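Local coordinates for protein galactokinase (Bifidobacterium longum subsp. infantis ATCC 15697 = JCM 1222 = DSM 20088, PDB 6TEQ) that probably phosphorylates galactose at the expense of ATP, as a GHMP-family galactokinase, and is held here with a 2-fluorinated galactose in its sugar pocket, at residues T254-L267 and A290-V303. Residues are numbered along the deposited sequence; the frame is centred on the assembly and turned at random. Where two conformers were deposited one is given.
Sequences TCEEAAKILGVANL and ALPDETMKKRVRHV
Thr254 and Met296 bring their backbones together where helix 254-262 crosses helix 294-303 almost at a right angle (-93°), the axes 9.7 Å apart, with one side chain packed knob-into-hole in a helical region of this GHMP kinase. Met296 is the knob, set among Thr254, Glu257, Ala258 and Ile261. Its chain runs out extended, CG anti to the backbone N (chi1 -170°), then bends at the sulfur: SD lies 3.6 Å from Ala258 CA and 3.9 Å from Ile261 CD1. With Met296 cut back to an alanine, the hole over Ala258 would probably be left unfilled and Ile261 CD1 would lose its sulfur neighbour. One turn further along helix 294-303, Val300 CG2 presses on Ala258 CB at 3.6 Å and also reaches both methyls of Leu267. Just before helix 294-303, Leu291 CD2 rests against both Ile261 CG2 and Leu262 CG, its side chain roughly perpendicular to that of Leu262. Asp293 N-caps helix 294-303, accepting from Met296 N through the anti lone pair of OD1 (2.8 Å). Val303, near the galactose-binding His47, touches Cys255 SG with CG2. Arg299 sends its guanidinium to Glu341, while its CG packs 3.7 Å from Thr254 CG2.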
loop_
_atom_site.group_PDB
_atom_site.type_symbol
_atom_site.label_atom_id
_atom_site.label_comp_id
_atom_site.label_asym_id
_atom_site.label_seq_id
_atom_site.Cartn_x
_atom_site.Cartn_y
_atom_site.Cartn_z
ATOM N N THR A 254 -11.879 -15.898 5.021
ATOM C CA THR A 254 -13.124 -16.135 4.280
ATOM C C THR A 254 -12.806 -16.486 2.838
ATOM O O THR A 254 -13.320 -17.503 2.327
ATOM C CB THR A 254 -14.115 -14.980 4.418
ATOM O OG1 THR A 254 -14.477 -14.832 5.796
ATOM C CG2 THR A 254 -15.353 -15.302 3.568
ATOM N N CYS A 255 -11.857 -15.763 2.230
ATOM C CA CYS A 255 -11.481 -16.074 0.841
ATOM C C CYS A 255 -10.804 -17.448 0.781
ATOM O O CYS A 255 -11.075 -18.186 -0.193
ATOM C CB CYS A 255 -10.553 -15.031 0.259
ATOM S SG CYS A 255 -11.424 -13.461 0.028
ATOM N N GLU A 256 -9.875 -17.733 1.711
ATOM C CA GLU A 256 -9.179 -19.030 1.669
ATOM C C GLU A 256 -10.192 -20.169 1.785
ATOM O O GLU A 256 -9.998 -21.233 1.108
ATOM C CB GLU A 256 -8.108 -19.018 2.809
ATOM C CG GLU A 256 -6.942 -18.047 2.590
ATOM C CD GLU A 256 -6.061 -17.848 3.821
ATOM O OE1 GLU A 256 -6.266 -18.558 4.848
ATOM O OE2 GLU A 256 -5.138 -16.995 3.775
ATOM N N GLU A 257 -11.194 -20.071 2.645
ATOM C CA GLU A 257 -12.172 -21.173 2.795
ATOM C C GLU A 257 -12.918 -21.257 1.453
ATOM O O GLU A 257 -13.002 -22.317 0.851
ATOM C CB GLU A 257 -13.120 -20.906 3.964
ATOM C CG GLU A 257 -14.259 -21.913 4.040
ATOM C CD GLU A 257 -13.858 -23.281 4.574
ATOM O OE1 GLU A 257 -12.634 -23.561 4.633
ATOM O OE2 GLU A 257 -14.760 -24.050 4.991
ATOM N N ALA A 258 -13.370 -20.122 0.940
ATOM C CA ALA A 258 -14.094 -20.137 -0.340
ATOM C C ALA A 258 -13.312 -20.973 -1.356
ATOM O O ALA A 258 -13.886 -21.845 -2.049
ATOM C CB ALA A 258 -14.285 -18.724 -0.821
ATOM N N ALA A 259 -12.021 -20.737 -1.434
ATOM C CA ALA A 259 -11.166 -21.413 -2.439
ATOM C C ALA A 259 -11.091 -22.912 -2.143
ATOM O O ALA A 259 -11.160 -23.730 -3.101
ATOM C CB ALA A 259 -9.817 -20.768 -2.461
ATOM N N LYS A 260 -11.014 -23.236 -0.855
ATOM C CA LYS A 260 -11.064 -24.649 -0.416
ATOM C C LYS A 260 -12.403 -25.246 -0.886
ATOM O O LYS A 260 -12.380 -26.380 -1.455
ATOM C CB LYS A 260 -10.853 -24.775 1.104
ATOM C CG LYS A 260 -10.759 -26.204 1.645
ATOM C CD LYS A 260 -10.768 -26.304 3.163
ATOM C CE LYS A 260 -10.454 -27.687 3.731
ATOM N NZ LYS A 260 -11.234 -28.768 3.082
ATOM N N ILE A 261 -13.510 -24.573 -0.589
ATOM C CA ILE A 261 -14.844 -25.127 -0.926
ATOM C C ILE A 261 -14.924 -25.327 -2.439
ATOM O O ILE A 261 -15.329 -26.410 -2.863
ATOM C CB ILE A 261 -15.977 -24.263 -0.395
ATOM C CG1 ILE A 261 -16.016 -24.357 1.127
ATOM C CG2 ILE A 261 -17.295 -24.702 -1.029
ATOM C CD1 ILE A 261 -16.933 -23.407 1.748
ATOM N N LEU A 262 -14.403 -24.390 -3.198
ATOM C CA LEU A 262 -14.444 -24.420 -4.684
ATOM C C LEU A 262 -13.417 -25.397 -5.269
ATOM O O LEU A 262 -13.551 -25.747 -6.459
ATOM C CB LEU A 262 -14.222 -22.996 -5.193
ATOM C CG LEU A 262 -15.446 -22.110 -4.950
ATOM C CD1 LEU A 262 -15.074 -20.683 -5.248
ATOM C CD2 LEU A 262 -16.702 -22.583 -5.710
ATOM N N GLY A 263 -12.476 -25.898 -4.474
ATOM C CA GLY A 263 -11.465 -26.854 -4.943
ATOM C C GLY A 263 -10.405 -26.205 -5.825
ATOM O O GLY A 263 -9.902 -26.912 -6.660
ATOM N N VAL A 264 -10.084 -24.918 -5.587
ATOM C CA VAL A 264 -9.154 -24.117 -6.374
ATOM C C VAL A 264 -8.060 -23.633 -5.454
ATOM O O VAL A 264 -8.281 -23.431 -4.261
ATOM C CB VAL A 264 -9.841 -22.959 -7.126
ATOM C CG1 VAL A 264 -10.792 -23.501 -8.201
ATOM C CG2 VAL A 264 -10.617 -22.017 -6.195
ATOM N N ALA A 265 -6.902 -23.411 -6.016
ATOM C CA ALA A 265 -5.750 -22.960 -5.181
ATOM C C ALA A 265 -5.981 -21.513 -4.711
ATOM O O ALA A 265 -5.487 -21.151 -3.599
ATOM C CB ALA A 265 -4.489 -22.999 -5.968
ATOM N N ASN A 266 -6.701 -20.735 -5.529
ATOM C CA ASN A 266 -6.984 -19.324 -5.185
ATOM C C ASN A 266 -8.176 -18.809 -6.000
ATOM O O ASN A 266 -8.516 -19.392 -7.043
ATOM C CB ASN A 266 -5.755 -18.424 -5.340
ATOM C CG ASN A 266 -5.087 -18.560 -6.694
ATOM O OD1 ASN A 266 -5.722 -18.202 -7.671
ATOM N ND2 ASN A 266 -3.857 -19.076 -6.770
ATOM N N LEU A 267 -8.742 -17.658 -5.594
ATOM C CA LEU A 267 -9.946 -17.175 -6.268
ATOM C C LEU A 267 -9.641 -16.639 -7.653
ATOM O O LEU A 267 -10.562 -16.408 -8.406
ATOM C CB LEU A 267 -10.674 -16.170 -5.389
ATOM C CG LEU A 267 -11.332 -16.805 -4.140
ATOM C CD1 LEU A 267 -11.905 -15.751 -3.213
ATOM C CD2 LEU A 267 -12.398 -17.833 -4.474
ATOM N N ALA A 290 -22.285 -22.816 -5.197
ATOM C CA ALA A 290 -21.401 -23.792 -4.544
ATOM C C ALA A 290 -20.946 -23.311 -3.139
ATOM O O ALA A 290 -20.355 -24.124 -2.383
ATOM C CB ALA A 290 -20.235 -24.077 -5.469
ATOM N N LEU A 291 -21.274 -22.073 -2.775
ATOM C CA LEU A 291 -20.954 -21.431 -1.487
ATOM C C LEU A 291 -22.225 -21.257 -0.678
ATOM O O LEU A 291 -22.969 -20.318 -0.881
ATOM C CB LEU A 291 -20.293 -20.077 -1.755
ATOM C CG LEU A 291 -19.077 -20.036 -2.682
ATOM C CD1 LEU A 291 -18.658 -18.583 -2.957
ATOM C CD2 LEU A 291 -17.893 -20.837 -2.132
ATOM N N PRO A 292 -22.517 -22.090 0.324
ATOM C CA PRO A 292 -23.795 -21.966 1.054
ATOM C C PRO A 292 -23.918 -20.698 1.925
ATOM O O PRO A 292 -25.017 -20.213 2.206
ATOM C CB PRO A 292 -23.776 -23.264 1.885
ATOM C CG PRO A 292 -22.313 -23.510 2.103
ATOM C CD PRO A 292 -21.730 -23.253 0.725
ATOM N N ASP A 293 -22.790 -20.191 2.396
ATOM C CA ASP A 293 -22.784 -19.039 3.304
ATOM C C ASP A 293 -22.997 -17.735 2.486
ATOM O O ASP A 293 -22.249 -17.457 1.539
ATOM C CB ASP A 293 -21.480 -19.030 4.088
ATOM C CG ASP A 293 -21.479 -17.896 5.064
ATOM O OD1 ASP A 293 -21.071 -16.813 4.635
ATOM O OD2 ASP A 293 -21.977 -18.129 6.251
ATOM N N GLU A 294 -23.941 -16.911 2.917
ATOM C CA GLU A 294 -24.415 -15.716 2.173
ATOM C C GLU A 294 -23.365 -14.607 2.196
ATOM O O GLU A 294 -23.275 -13.871 1.206
ATOM C CB GLU A 294 -25.789 -15.282 2.688
ATOM C CG GLU A 294 -26.888 -16.307 2.415
ATOM C CD GLU A 294 -27.443 -16.441 1.011
ATOM O OE1 GLU A 294 -27.048 -15.690 0.128
ATOM O OE2 GLU A 294 -28.359 -17.267 0.812
ATOM N N THR A 295 -22.603 -14.484 3.275
ATOM C CA THR A 295 -21.448 -13.561 3.379
ATOM C C THR A 295 -20.342 -14.046 2.458
ATOM O O THR A 295 -19.729 -13.213 1.731
ATOM C CB THR A 295 -21.041 -13.390 4.831
ATOM O OG1 THR A 295 -22.163 -12.826 5.534
ATOM C CG2 THR A 295 -19.767 -12.593 4.944
ATOM N N MET A 296 -20.041 -15.345 2.450
ATOM C CA MET A 296 -18.955 -15.858 1.581
ATOM C C MET A 296 -19.284 -15.599 0.100
ATOM O O MET A 296 -18.369 -15.202 -0.676
ATOM C CB MET A 296 -18.719 -17.347 1.846
ATOM C CG MET A 296 -17.480 -17.860 1.187
ATOM S SD MET A 296 -17.203 -19.553 1.463
ATOM C CE MET A 296 -16.722 -19.509 3.181
ATOM N N LYS A 297 -20.543 -15.649 -0.295
ATOM C CA LYS A 297 -20.938 -15.397 -1.707
ATOM C C LYS A 297 -20.582 -13.948 -2.045
ATOM O O LYS A 297 -20.041 -13.680 -3.094
ATOM C CB LYS A 297 -22.452 -15.586 -1.948
ATOM C CG LYS A 297 -22.988 -16.977 -1.756
ATOM C CD LYS A 297 -24.522 -16.952 -1.926
ATOM C CE LYS A 297 -25.298 -18.183 -1.542
ATOM N NZ LYS A 297 -25.035 -19.280 -2.448
ATOM N N LYS A 298 -20.902 -13.054 -1.139
ATOM C CA LYS A 298 -20.631 -11.633 -1.300
ATOM C C LYS A 298 -19.117 -11.417 -1.468
ATOM O O LYS A 298 -18.698 -10.599 -2.348
ATOM C CB LYS A 298 -21.231 -10.837 -0.144
ATOM C CG LYS A 298 -22.726 -10.687 -0.023
ATOM C CD LYS A 298 -23.047 -9.774 1.195
ATOM C CE LYS A 298 -24.477 -9.403 1.348
ATOM N NZ LYS A 298 -24.590 -8.774 2.689
ATOM N N ARG A 299 -18.305 -11.964 -0.577
ATOM C CA ARG A 299 -16.840 -11.792 -0.659
ATOM C C ARG A 299 -16.317 -12.279 -2.020
ATOM O O ARG A 299 -15.509 -11.566 -2.627
ATOM C CB ARG A 299 -16.087 -12.500 0.447
ATOM C CG ARG A 299 -16.538 -12.207 1.866
ATOM C CD ARG A 299 -16.575 -10.735 2.195
ATOM N NE ARG A 299 -16.815 -10.484 3.589
ATOM C CZ ARG A 299 -17.838 -9.799 4.144
ATOM N NH1 ARG A 299 -18.773 -9.196 3.406
ATOM N NH2 ARG A 299 -17.911 -9.722 5.470
ATOM N N VAL A 300 -16.715 -13.442 -2.473
ATOM C CA VAL A 300 -16.300 -14.015 -3.794
ATOM C C VAL A 300 -16.767 -13.139 -4.946
ATOM O O VAL A 300 -15.985 -12.806 -5.846
ATOM C CB VAL A 300 -16.719 -15.479 -3.959
ATOM C CG1 VAL A 300 -16.512 -16.020 -5.402
ATOM C CG2 VAL A 300 -15.913 -16.295 -2.976
ATOM N N ARG A 301 -17.984 -12.640 -4.884
ATOM C CA ARG A 301 -18.478 -11.743 -5.955
ATOM C C ARG A 301 -17.561 -10.511 -6.022
ATOM O O ARG A 301 -17.227 -10.073 -7.105
ATOM C CB ARG A 301 -19.952 -11.432 -5.749
ATOM C CG ARG A 301 -20.497 -10.434 -6.755
ATOM C CD ARG A 301 -21.993 -10.456 -6.773
ATOM N NE ARG A 301 -22.462 -9.965 -5.527
ATOM C CZ ARG A 301 -23.437 -10.485 -4.849
ATOM N NH1 ARG A 301 -24.036 -11.574 -5.337
ATOM N NH2 ARG A 301 -23.756 -9.958 -3.669
ATOM N N HIS A 302 -17.233 -9.888 -4.878
ATOM C CA HIS A 302 -16.318 -8.741 -4.880
ATOM C C HIS A 302 -15.059 -9.208 -5.598
ATOM O O HIS A 302 -14.622 -8.476 -6.467
ATOM C CB HIS A 302 -15.987 -8.271 -3.458
ATOM C CG HIS A 302 -14.839 -7.334 -3.548
ATOM N ND1 HIS A 302 -14.988 -6.099 -4.035
ATOM C CD2 HIS A 302 -13.532 -7.517 -3.289
ATOM C CE1 HIS A 302 -13.803 -5.522 -4.188
ATOM N NE2 HIS A 302 -12.881 -6.373 -3.696
ATOM N N VAL A 303 -14.415 -10.336 -5.190
ATOM C CA VAL A 303 -13.052 -10.598 -5.698
ATOM C C VAL A 303 -13.128 -10.776 -7.222
ATOM O O VAL A 303 -12.278 -10.282 -7.968
ATOM C CB VAL A 303 -12.425 -11.801 -4.993
ATOM C CG1 VAL A 303 -11.128 -12.185 -5.634
ATOM C CG2 VAL A 303 -12.208 -11.488 -3.510
#